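ADP-dependent (S)-NAD(P)H-hydrate dehydratase (Streptococcus mutans, PDB 3BGK) probably dehydrates the S form of NAD(P)HX, a damaged hydrated NAD(P)H, at the expense of ADP, as one half of a nicotinamide cofactor repair pathway. Local coordinates at residues T90-K95 with D117-Q122; T99-H104 with A108-M113; V147-I152 with L158-S163. All coordinates share one frame; numbering follows the deposited sequence.

Interaction 1 of 3, residues T90-K95 with D117-Q122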
loop_
_atom_site.group_PDB
_atom_site.type_symbol
_atom_site.label_atom_id
_atom_site.label_comp_id
_atom_site.label_asym_id
_atom_site.label_seq_id
_atom_site.Cartn_x
_atom_site.Cartn_y
_atom_site.Cartn_z
ATOM N N THR A 90 11.674 9.504 12.773
ATOM C CA THR A 90 11.487 10.665 11.909
ATOM C C THR A 90 12.421 10.527 10.716
ATOM O O THR A 90 13.576 10.141 10.872
ATOM C CB THR A 90 11.780 11.969 12.669
ATOM O OG1 THR A 90 11.058 11.971 13.903
ATOM C CG2 THR A 90 11.373 13.193 11.854
ATOM N N VAL A 91 11.909 10.834 9.527
ATOM C CA VAL A 91 12.651 10.644 8.288
ATOM C C VAL A 91 12.836 11.969 7.543
ATOM O O VAL A 91 11.863 12.682 7.269
ATOM C CB VAL A 91 11.944 9.630 7.358
ATOM C CG1 VAL A 91 12.852 9.248 6.194
ATOM C CG2 VAL A 91 11.512 8.382 8.128
ATOM N N ALA A 92 14.090 12.295 7.242
ATOM C CA ALA A 92 14.426 13.406 6.364
ATOM C C ALA A 92 14.738 12.824 4.988
ATOM O O ALA A 92 15.753 12.142 4.798
ATOM C CB ALA A 92 15.622 14.180 6.905
ATOM N N THR A 93 13.865 13.085 4.027
ATOM C CA THR A 93 13.944 12.391 2.756
ATOM C C THR A 93 13.543 13.305 1.599
ATOM O O THR A 93 13.220 14.482 1.805
ATOM C CB THR A 93 13.120 11.058 2.794
ATOM O OG1 THR A 93 13.283 10.346 1.567
ATOM C CG2 THR A 93 11.632 11.308 3.039
ATOM N N HIS A 94 13.591 12.779 0.380
ATOM C CA HIS A 94 13.179 13.564 -0.766
ATOM C C HIS A 94 11.668 13.812 -0.738
ATOM O O HIS A 94 10.872 12.888 -0.563
ATOM C CB HIS A 94 13.615 12.903 -2.079
ATOM C CG HIS A 94 13.337 13.735 -3.294
ATOM N ND1 HIS A 94 14.136 14.795 -3.671
ATOM C CD2 HIS A 94 12.344 13.669 -4.211
ATOM C CE1 HIS A 94 13.648 15.346 -4.770
ATOM N NE2 HIS A 94 12.561 14.682 -5.118
ATOM N N LYS A 95 11.304 15.084 -0.884
ATOM C CA LYS A 95 9.932 15.549 -1.086
ATOM C C LYS A 95 9.023 14.529 -1.801
ATOM O O LYS A 95 7.954 14.187 -1.289
ATOM C CB LYS A 95 10.003 16.884 -1.851
ATOM C CG LYS A 95 8.718 17.424 -2.466
ATOM C CD LYS A 95 9.060 18.476 -3.533
ATOM N N ASP A 117 16.067 24.489 8.154
ATOM C CA ASP A 117 15.740 24.856 9.535
ATOM C C ASP A 117 14.982 23.753 10.267
ATOM O O ASP A 117 15.181 23.553 11.468
ATOM C CB ASP A 117 14.975 26.186 9.589
ATOM C CG ASP A 117 15.897 27.411 9.436
ATOM O OD1 ASP A 117 17.141 27.244 9.401
ATOM O OD2 ASP A 117 15.374 28.547 9.349
ATOM N N ARG A 118 14.128 23.030 9.537
ATOM C CA ARG A 118 13.413 21.891 10.110
ATOM C C ARG A 118 14.353 20.700 10.338
ATOM O O ARG A 118 14.291 20.050 11.386
ATOM C CB ARG A 118 12.192 21.498 9.270
ATOM C CG ARG A 118 11.333 20.430 9.931
ATOM C CD ARG A 118 10.119 20.054 9.116
ATOM N NE ARG A 118 9.001 20.973 9.337
ATOM C CZ ARG A 118 8.424 21.697 8.382
ATOM N NH1 ARG A 118 8.840 21.610 7.122
ATOM N NH2 ARG A 118 7.413 22.498 8.681
ATOM N N LEU A 119 15.221 20.429 9.363
ATOM C CA LEU A 119 16.256 19.403 9.507
ATOM C C LEU A 119 17.106 19.639 10.749
ATOM O O LEU A 119 17.401 18.695 11.481
ATOM C CB LEU A 119 17.147 19.331 8.257
ATOM C CG LEU A 119 18.390 18.427 8.300
ATOM C CD1 LEU A 119 18.043 16.946 8.490
ATOM C CD2 LEU A 119 19.233 18.617 7.052
ATOM N N SER A 120 17.486 20.898 10.974
ATOM C CA SER A 120 18.251 21.302 12.154
ATOM C C SER A 120 17.498 21.028 13.454
ATOM O O SER A 120 18.029 20.373 14.353
ATOM C CB SER A 120 18.641 22.781 12.071
ATOM O OG SER A 120 19.911 22.937 11.465
ATOM N N GLU A 121 16.265 21.532 13.540
ATOM C CA GLU A 121 15.389 21.310 14.691
ATOM C C GLU A 121 15.264 19.823 15.001
ATOM O O GLU A 121 15.346 19.417 16.160
ATOM C CB GLU A 121 13.994 21.906 14.441
ATOM C CG GLU A 121 13.926 23.431 14.500
ATOM N N GLN A 122 15.087 19.015 13.957
ATOM C CA GLN A 122 14.897 17.577 14.118
ATOM C C GLN A 122 16.146 16.839 14.595
ATOM O O GLN A 122 16.036 15.832 15.300
ATOM C CB GLN A 122 14.343 16.942 12.832
ATOM C CG GLN A 122 12.878 17.290 12.539
ATOM C CD GLN A 122 11.909 16.824 13.625
ATOM O OE1 GLN A 122 12.045 15.725 14.173
ATOM N NE2 GLN A 122 10.917 17.653 13.927
#
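Q122 and L119, one turn apart on helix 116-125, reach T90 and A92 on strand 88-93, so that a helix ridge lies over alternate residues of a strand. Q122 is the side chain to follow. Its CB leaves the helix toward the strand, and CG stands anti to the carbonyl carbon (chi1 -72°). The chain is bent at chi2 and crosses the side chain of T90 at about a right angle. CD is the first atom along it to come near T90, 4.1 Å from T90 CG2. At the tip, OE1 lies 3.5 Å from T90 CG2 and 3.9 Å from T90 OG1, and no hydrogen bond joins the amide to the threonine. The methyl of T90 meets the amide because CG2 is anti to the backbone N, with OG1 taking the place beside that N. NE2 packs against the end of M109 in strand 109-112.

The other half of the contact is plain hydrocarbon. A92 CB meets L119 CD1 at 4.0 Å; the leucine leaves the helix to one side of the strand, and its branched end, CD1, comes in nearer. Alanine suits this place because a small methyl lets the helix settle close to the sheet, with CA atoms of A92 and L119 7.0 Å apart, while the longer leucine bridges the distance. L119 also packs on I64 of strand 60-64 and on V147 of helix 139-151, and F111 of strand 109-112 touches both A92 and L119, as well as T90 and Q122. With no hydrogen bond or charge pair across it and only 116 Å² buried, the contact is held by van der Waals packing, and the polar amide of Q122 takes part through its contact with a methyl.

Interaction 2 of 3, residues T99-H104 with A108-M113; sequences TALHSH and AMAFDM
L101 and H102, neighbours on helix 98-104, carry the whole contact with strand 109-112, one through hydrocarbon and the other through a hydrogen bond. L101 points its side chain at the strand. With CG anti to the backbone N (chi1 175°), the CD2 branch comes 3.4 Å from A110 CB, a tight approach between the leucine methyl and the small alanine side chain. The leucine is also packed on V91 of the adjacent strand and on I75 and A78 of helix 71-83, which suits a large apolar residue here.

H102 leaves the helix to one side of the strand, yet its ring end turns in. NE2 donates to A108 O over 2.6 Å, with an N-H...O angle of 141°; the donor lies nearly along the C=O axis, and the oxygen is close to the plane of the imidazole, at its edge. CE1 of the same ring reaches A110 CB at 4.1 Å. The backbone O of H102 is hydrogen-bonded to H104 NE2 of a second subunit.

Helix and strand run antiparallel, 175° between their short axes, 9.1 Å apart, as expected for the helix that carries the chain back between the parallel strands 88-93 and 109-112 in a right-handed beta-alpha-beta crossover. Chemically, a buried imidazole satisfies the carbonyl of A108, just ahead of M109, while L101 and A110 make an apolar contact beside it.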
loop_
_atom_site.group_PDB
_atom_site.type_symbol
_atom_site.label_atom_id
_atom_site.label_comp_id
_atom_site.label_asym_id
_atom_site.label_seq_id
_atom_site.Cartn_x
_atom_site.Cartn_y
_atom_site.Cartn_z
ATOM N N THR A 99 5.289 10.282 0.211
ATOM C CA THR A 99 4.029 9.566 -0.011
ATOM C C THR A 99 4.224 8.049 0.049
ATOM O O THR A 99 3.445 7.333 0.698
ATOM C CB THR A 99 3.372 9.950 -1.361
ATOM O OG1 THR A 99 3.120 11.356 -1.386
ATOM C CG2 THR A 99 2.046 9.219 -1.558
ATOM N N ALA A 100 5.255 7.572 -0.645
ATOM C CA ALA A 100 5.591 6.153 -0.679
ATOM C C ALA A 100 5.985 5.642 0.705
ATOM O O ALA A 100 5.585 4.546 1.101
ATOM C CB ALA A 100 6.696 5.887 -1.697
ATOM N N LEU A 101 6.745 6.446 1.446
ATOM C CA LEU A 101 7.107 6.106 2.821
ATOM C C LEU A 101 5.856 5.932 3.670
ATOM O O LEU A 101 5.730 4.951 4.410
ATOM C CB LEU A 101 8.015 7.164 3.458
ATOM C CG LEU A 101 8.335 6.915 4.943
ATOM C CD1 LEU A 101 9.587 6.080 5.126
ATOM C CD2 LEU A 101 8.454 8.203 5.700
ATOM N N HIS A 102 4.930 6.882 3.558
ATOM C CA HIS A 102 3.708 6.825 4.360
ATOM C C HIS A 102 2.736 5.747 3.926
ATOM O O HIS A 102 1.922 5.294 4.734
ATOM C CB HIS A 102 3.028 8.182 4.451
ATOM C CG HIS A 102 3.652 9.078 5.466
ATOM N ND1 HIS A 102 3.716 10.443 5.314
ATOM C CD2 HIS A 102 4.269 8.797 6.637
ATOM C CE1 HIS A 102 4.332 10.969 6.355
ATOM N NE2 HIS A 102 4.671 9.993 7.177
ATOM N N SER A 103 2.835 5.316 2.671
ATOM C CA SER A 103 2.058 4.167 2.222
ATOM C C SER A 103 2.433 2.951 3.063
ATOM O O SER A 103 1.570 2.156 3.416
ATOM C CB SER A 103 2.264 3.888 0.728
ATOM O OG SER A 103 3.561 3.367 0.464
ATOM N N HIS A 104 3.718 2.832 3.396
ATOM C CA HIS A 104 4.233 1.703 4.182
ATOM C C HIS A 104 4.130 1.937 5.675
ATOM O O HIS A 104 3.917 0.992 6.443
ATOM C CB HIS A 104 5.709 1.454 3.858
ATOM C CG HIS A 104 5.940 0.852 2.512
ATOM N ND1 HIS A 104 5.889 -0.507 2.289
ATOM C CD2 HIS A 104 6.226 1.422 1.317
ATOM C CE1 HIS A 104 6.131 -0.750 1.014
ATOM N NE2 HIS A 104 6.335 0.402 0.401
ATOM N N ALA A 108 5.759 7.041 10.957
ATOM C CA ALA A 108 6.967 7.863 10.891
ATOM C C ALA A 108 6.709 9.211 10.244
ATOM O O ALA A 108 6.196 9.285 9.126
ATOM C CB ALA A 108 8.067 7.131 10.152
HETATM N N MSE A 109 7.064 10.280 10.947
HETATM C CA MSE A 109 6.983 11.603 10.348
HETATM C C MSE A 109 8.058 11.718 9.272
HETATM O O MSE A 109 9.148 11.163 9.411
HETATM C CB MSE A 109 7.122 12.700 11.406
HETATM C CG MSE A 109 6.839 14.109 10.893
HETATM SE SE MSE A 109 8.460 15.018 10.280
HETATM C CE MSE A 109 8.835 16.015 11.915
ATOM N N ALA A 110 7.733 12.414 8.191
ATOM C CA ALA A 110 8.669 12.597 7.092
ATOM C C ALA A 110 8.592 14.015 6.569
ATOM O O ALA A 110 7.505 14.587 6.467
ATOM C CB ALA A 110 8.376 11.609 5.976
ATOM N N PHE A 111 9.748 14.578 6.232
ATOM C CA PHE A 111 9.803 15.920 5.653
ATOM C C PHE A 111 10.874 16.008 4.572
ATOM O O PHE A 111 11.705 15.110 4.422
ATOM C CB PHE A 111 10.010 16.996 6.740
ATOM C CG PHE A 111 11.337 16.903 7.453
ATOM C CD1 PHE A 111 12.372 17.763 7.129
ATOM C CD2 PHE A 111 11.550 15.952 8.444
ATOM C CE1 PHE A 111 13.599 17.679 7.780
ATOM C CE2 PHE A 111 12.777 15.860 9.096
ATOM C CZ PHE A 111 13.798 16.725 8.766
ATOM N N ASP A 112 10.830 17.101 3.821
ATOM C CA ASP A 112 11.788 17.390 2.767
ATOM C C ASP A 112 13.131 17.729 3.403
ATOM O O ASP A 112 13.246 18.680 4.185
ATOM C CB ASP A 112 11.275 18.573 1.943
ATOM C CG ASP A 112 11.978 18.718 0.606
ATOM O OD1 ASP A 112 13.112 18.213 0.432
ATOM O OD2 ASP A 112 11.390 19.372 -0.282
HETATM N N MSE A 113 14.150 16.951 3.066
HETATM C CA MSE A 113 15.481 17.178 3.624
HETATM C C MSE A 113 16.117 18.515 3.215
HETATM O O MSE A 113 17.070 18.957 3.860
HETATM C CB MSE A 113 16.417 15.997 3.339
HETATM C CG MSE A 113 16.605 15.660 1.867
HETATM SE SE MSE A 113 17.826 14.160 1.571
HETATM C CE MSE A 113 19.321 14.750 2.615
#

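Interaction 3 of 3, residues V147-I152 with L158-S163; sequences VVWQAI and LIIDGS
L158 meets three residues at the end of helix 139-151: V148 and I152 at CD1, W149 at CD2. Its CG is anti to the backbone N, which extends the isobutyl group from the strand toward the helix and parts its methyls between different partners. CD1 faces the aliphatic pair, 4.1 Å from I152 CD1 and 4.4 Å from V148 CG1. CD2 goes to the indole, 3.7 Å from W149 CZ3.

The tryptophan leaves the helix to one side, and its torsions bring the CZ3 corner of the six-membered ring to the strand. CG is anti to the backbone N (chi1 -159°), and chi2 of -102° sets the indole so that CZ3 leads. The same CZ3 meets I160 CD1 at 3.9 Å, that methyl lying near the ring plane at its edge. The indole crosses the side chains of both L158 and I160 at about a right angle. A wide, flat residue is well suited to span two strand positions at once. I160 points at the helix, and CD1 at the end of its long branch meets the ring.

I152 is the first residue beyond the helix to abandon helical backbone angles, and its CB still points at the strand; a beta-branched residue is apt for this change to extended chain. No hydrogen bond crosses the contact.

The helix and strand belong to the beta-alpha-beta unit of strand 128-131, helix 139-151 and strand 157-161, and their short axes lie 11.5 Å apart at 157°. Around them, W149 is flanked by F145, W176 and the cation-pi partner R171, V148 packs on M131 of strand 128-131 and I123 of helix 116-125, and L158 and I160 are backed by I181 and L183 of strand 181-184.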
loop_
_atom_site.group_PDB
_atom_site.type_symbol
_atom_site.label_atom_id
_atom_site.label_comp_id
_atom_site.label_asym_id
_atom_site.label_seq_id
_atom_site.Cartn_x
_atom_site.Cartn_y
_atom_site.Cartn_z
ATOM N N VAL A 147 25.302 19.818 7.210
ATOM C CA VAL A 147 24.342 20.347 8.188
ATOM C C VAL A 147 24.345 19.437 9.413
ATOM O O VAL A 147 24.595 19.887 10.536
ATOM C CB VAL A 147 22.900 20.468 7.610
ATOM C CG1 VAL A 147 21.897 20.837 8.704
ATOM C CG2 VAL A 147 22.856 21.497 6.498
ATOM N N VAL A 148 24.094 18.151 9.165
ATOM C CA VAL A 148 24.082 17.114 10.196
ATOM C C VAL A 148 25.383 17.127 10.978
ATOM O O VAL A 148 25.361 17.209 12.200
ATOM C CB VAL A 148 23.844 15.716 9.572
ATOM C CG1 VAL A 148 24.018 14.603 10.610
ATOM C CG2 VAL A 148 22.475 15.662 8.932
ATOM N N TRP A 149 26.507 17.072 10.268
ATOM C CA TRP A 149 27.829 17.039 10.887
ATOM C C TRP A 149 28.085 18.197 11.859
ATOM O O TRP A 149 28.755 18.018 12.875
ATOM C CB TRP A 149 28.920 16.997 9.812
ATOM C CG TRP A 149 30.224 16.471 10.326
ATOM C CD1 TRP A 149 31.334 17.199 10.663
ATOM C CD2 TRP A 149 30.544 15.101 10.594
ATOM N NE1 TRP A 149 32.328 16.360 11.116
ATOM C CE2 TRP A 149 31.870 15.070 11.084
ATOM C CE3 TRP A 149 29.840 13.895 10.465
ATOM C CZ2 TRP A 149 32.509 13.880 11.441
ATOM C CZ3 TRP A 149 30.477 12.710 10.819
ATOM C CH2 TRP A 149 31.796 12.715 11.306
ATOM N N GLN A 150 27.548 19.378 11.555
ATOM C CA GLN A 150 27.707 20.548 12.435
ATOM C C GLN A 150 26.652 20.627 13.549
ATOM O O GLN A 150 26.840 21.332 14.545
ATOM C CB GLN A 150 27.721 21.850 11.624
ATOM C CG GLN A 150 28.975 22.037 10.761
ATOM N N ALA A 151 25.552 19.896 13.375
ATOM C CA ALA A 151 24.447 19.919 14.330
ATOM C C ALA A 151 24.460 18.760 15.341
ATOM O O ALA A 151 23.721 18.787 16.333
ATOM C CB ALA A 151 23.109 19.978 13.586
ATOM N N ILE A 152 25.295 17.751 15.093
ATOM C CA ILE A 152 25.403 16.604 16.001
ATOM C C ILE A 152 25.965 17.033 17.353
ATOM O O ILE A 152 26.846 17.890 17.436
ATOM C CB ILE A 152 26.226 15.418 15.389
ATOM C CG1 ILE A 152 25.496 14.786 14.192
ATOM C CG2 ILE A 152 26.553 14.352 16.440
ATOM C CD1 ILE A 152 24.121 14.174 14.504
ATOM N N LEU A 158 25.548 8.446 16.290
ATOM C CA LEU A 158 25.547 8.731 14.862
ATOM C C LEU A 158 25.927 7.489 14.072
ATOM O O LEU A 158 27.020 6.934 14.251
ATOM C CB LEU A 158 26.494 9.894 14.535
ATOM C CG LEU A 158 26.680 10.290 13.064
ATOM C CD1 LEU A 158 25.406 10.896 12.468
ATOM C CD2 LEU A 158 27.863 11.249 12.912
ATOM N N ILE A 159 25.008 7.058 13.212
ATOM C CA ILE A 159 25.243 5.935 12.316
ATOM C C ILE A 159 25.444 6.467 10.905
ATOM O O ILE A 159 24.594 7.181 10.359
ATOM C CB ILE A 159 24.103 4.887 12.352
ATOM C CG1 ILE A 159 23.722 4.554 13.799
ATOM C CG2 ILE A 159 24.520 3.623 11.612
ATOM C CD1 ILE A 159 22.339 3.963 13.947
ATOM N N ILE A 160 26.589 6.118 10.331
ATOM C CA ILE A 160 26.960 6.554 8.999
ATOM C C ILE A 160 26.921 5.336 8.083
ATOM O O ILE A 160 27.680 4.382 8.261
ATOM C CB ILE A 160 28.356 7.222 8.998
ATOM C CG1 ILE A 160 28.383 8.397 9.991
ATOM C CG2 ILE A 160 28.730 7.686 7.592
ATOM C CD1 ILE A 160 29.778 8.858 10.381
ATOM N N ASP A 161 26.014 5.376 7.115
ATOM C CA ASP A 161 25.695 4.204 6.314
ATOM C C ASP A 161 25.906 4.481 4.842
ATOM O O ASP A 161 25.883 5.633 4.416
ATOM C CB ASP A 161 24.244 3.789 6.562
ATOM C CG ASP A 161 23.873 2.505 5.855
ATOM O OD1 ASP A 161 24.264 1.424 6.334
ATOM O OD2 ASP A 161 23.184 2.575 4.815
ATOM N N GLY A 162 26.129 3.420 4.072
ATOM C CA GLY A 162 26.173 3.503 2.620
ATOM C C GLY A 162 27.000 4.657 2.106
ATOM O O GLY A 162 28.131 4.843 2.539
ATOM N N SER A 163 26.410 5.451 1.214
ATOM C CA SER A 163 27.102 6.537 0.516
ATOM C C SER A 163 27.645 7.635 1.433
ATOM O O SER A 163 28.536 8.394 1.037
ATOM C CB SER A 163 26.199 7.150 -0.563
ATOM O OG SER A 163 25.258 8.052 -0.004
#

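All three contacts pack helices onto one central sheet, as in the ribokinase-like fold of this family. Interaction 2 is nested along the chain within the loop closed by interaction 1, and the two share neighbouring strands: V91 N lies 2.8 Å from M109 O and M113 N 2.9 Å from T93 O, probable hydrogen bonds. Interaction 3 follows later and meets interaction 1 through helix packing, with L119 CD2 3.8 Å from V147 CG1; it does not touch interaction 2. Side chains of A92 and L101 lie about 12 and 10 Å from those of G134 and A73, predicted to bind (6S)-NADPHX; I160 is about 10 Å from K222, predicted for AMP, which D161 salt-bridges.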